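Local coordinates for protein arginyl-tRNA synthetase, putative (Plasmodium falciparum, PDB 5JLD) that probably attaches L-arginine to its cognate tRNA at the expense of ATP, as a class I aminoacyl-tRNA synthetase of the malaria parasite, at residues Arg414-Leu417 with Gln418-Thr422. Sequence-based numbering, arbitrary orientation.
Sequences RDLL and QRIET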
loop_
_atom_site.group_PDB
_atom_site.type_symbol
_atom_site.label_atom_id
_atom_site.label_comp_id
_atom_site.label_asym_id
_atom_site.label_seq_id
_atom_site.Cartn_x
_atom_site.Cartn_y
_atom_site.Cartn_z
ATOM N N ARG A 414 -5.583 -21.163 -20.125
ATOM C CA ARG A 414 -4.815 -21.835 -21.178
ATOM C C ARG A 414 -3.501 -22.415 -20.637
ATOM O O ARG A 414 -3.210 -23.620 -20.787
ATOM C CB ARG A 414 -4.539 -20.858 -22.326
ATOM C CG ARG A 414 -3.474 -21.302 -23.316
ATOM C CD ARG A 414 -3.275 -20.251 -24.405
ATOM N NE ARG A 414 -1.868 -19.905 -24.591
ATOM C CZ ARG A 414 -1.442 -18.771 -25.141
ATOM N NH1 ARG A 414 -2.315 -17.862 -25.557
ATOM N NH2 ARG A 414 -0.140 -18.544 -25.268
ATOM N N ASP A 415 -2.712 -21.558 -19.993
ATOM C CA ASP A 415 -1.442 -22.009 -19.442
ATOM C C ASP A 415 -1.658 -23.135 -18.426
ATOM O O ASP A 415 -0.924 -24.132 -18.416
ATOM C CB ASP A 415 -0.691 -20.842 -18.804
ATOM C CG ASP A 415 -0.473 -19.695 -19.778
ATOM O OD1 ASP A 415 -0.366 -19.958 -20.999
ATOM O OD2 ASP A 415 -0.419 -18.531 -19.326
ATOM N N LEU A 416 -2.698 -22.982 -17.607
ATOM C CA LEU A 416 -3.019 -23.935 -16.549
ATOM C C LEU A 416 -3.371 -25.323 -17.088
ATOM O O LEU A 416 -2.768 -26.307 -16.683
ATOM C CB LEU A 416 -4.167 -23.406 -15.686
ATOM C CG LEU A 416 -4.657 -24.325 -14.564
ATOM C CD1 LEU A 416 -3.504 -24.731 -13.663
ATOM C CD2 LEU A 416 -5.754 -23.661 -13.750
ATOM N N LEU A 417 -4.347 -25.396 -17.987
ATOM C CA LEU A 417 -4.723 -26.659 -18.616
ATOM C C LEU A 417 -3.532 -27.276 -19.337
ATOM O O LEU A 417 -3.317 -28.494 -19.274
ATOM C CB LEU A 417 -5.878 -26.459 -19.601
ATOM C CG LEU A 417 -7.281 -26.163 -19.061
ATOM C CD1 LEU A 417 -8.152 -25.581 -20.156
ATOM C CD2 LEU A 417 -7.920 -27.429 -18.503
ATOM N N GLN A 418 -2.754 -26.430 -20.011
ATOM C CA GLN A 418 -1.563 -26.906 -20.706
ATOM C C GLN A 418 -0.573 -27.540 -19.717
ATOM O O GLN A 418 0.111 -28.509 -20.051
ATOM C CB GLN A 418 -0.920 -25.758 -21.493
ATOM C CG GLN A 418 0.381 -26.092 -22.197
ATOM C CD GLN A 418 1.577 -26.005 -21.272
ATOM O OE1 GLN A 418 1.646 -25.123 -20.414
ATOM N NE2 GLN A 418 2.516 -26.934 -21.425
ATOM N N ARG A 419 -0.506 -27.001 -18.502
ATOM C CA ARG A 419 0.362 -27.565 -17.465
ATOM C C ARG A 419 -0.198 -28.874 -16.912
ATOM O O ARG A 419 0.547 -29.825 -16.669
ATOM C CB ARG A 419 0.563 -26.569 -16.322
ATOM C CG ARG A 419 1.495 -25.414 -16.649
ATOM C CD ARG A 419 1.901 -24.667 -15.392
ATOM N NE ARG A 419 0.747 -24.101 -14.706
ATOM C CZ ARG A 419 0.367 -22.834 -14.812
ATOM N NH1 ARG A 419 1.056 -21.999 -15.578
ATOM N NH2 ARG A 419 -0.697 -22.398 -14.147
ATOM N N ILE A 420 -1.512 -28.913 -16.715
ATOM C CA ILE A 420 -2.186 -30.093 -16.182
ATOM C C ILE A 420 -2.045 -31.280 -17.136
ATOM O O ILE A 420 -1.907 -32.425 -16.697
ATOM C CB ILE A 420 -3.678 -29.801 -15.906
ATOM C CG1 ILE A 420 -3.827 -29.040 -14.586
ATOM C CG2 ILE A 420 -4.492 -31.079 -15.832
ATOM C CD1 ILE A 420 -5.263 -28.692 -14.231
ATOM N N GLU A 421 -2.052 -30.982 -18.435
ATOM C CA GLU A 421 -1.879 -31.974 -19.501
ATOM C C GLU A 421 -0.804 -33.029 -19.207
ATOM O O GLU A 421 -0.921 -34.183 -19.622
ATOM C CB GLU A 421 -1.551 -31.249 -20.810
ATOM C CG GLU A 421 -1.410 -32.137 -22.025
ATOM C CD GLU A 421 -1.722 -31.391 -23.307
ATOM O OE1 GLU A 421 -1.405 -30.182 -23.375
ATOM O OE2 GLU A 421 -2.273 -32.009 -24.247
ATOM N N THR A 422 0.232 -32.626 -18.476
ATOM C CA THR A 422 1.303 -33.530 -18.081
ATOM C C THR A 422 1.236 -33.853 -16.585
ATOM O O THR A 422 0.746 -34.911 -16.180
ATOM C CB THR A 422 2.673 -32.925 -18.405
ATOM O OG1 THR A 422 3.118 -32.136 -17.296
ATOM C CG2 THR A 422 2.579 -32.044 -19.642
#
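Arg419 folds back over the preceding turn and lays one face of its guanidinium group against the backbone of Asp415 and Leu416, a local i to i+4 and i to i+3 contact in the closing turns of the alpha-helix 401-420, which belongs to the part of the chain assigned to the class I catalytic domain family. The geometry bears this out: Leu416 CA stands 3.6 Å above the guanidinium plane and Asp415 O 3.9 Å above it, both displaced toward the rim of the group. Two torsions put it there. CG lies anti to the carbonyl carbon (chi1 -74°), which starts the chain back along the helix, and a bend at chi3 (-61°) then turns the guanidinium over the backbone. Taken whole, the Arg419 and Leu416 side chains cross at roughly a right angle. The two outer nitrogens diverge: NH1 approaches Asp415 CB, whereas NH2 comes within 3.7 Å of Leu416 CD1. Although Asp415 is acidic, its OD2 stays 5.3 Å from Arg419 NH1, so their attraction would act through space, without direct contact of the charged atoms. The polar partner of NH2 is instead Tyr481 OH, a hydrogen bond that ties this helix to helix 476-492, in the part of the chain assigned to the DALR anticodon-binding family.

Leu416, the buried member, packs its side chain on Leu439 and Leu443 of helix 436-453. Its CD1 also meets Ile420 CD1 loosely one turn on, and the Ile420 side chain in turn touches Phe431. Beneath these side chains the i to i+4 backbone bonds run on from Gln418 to Glu421. Leu416 O takes a second, weak bond from Arg419 N besides the 2.9 Å bond from Ile420 N.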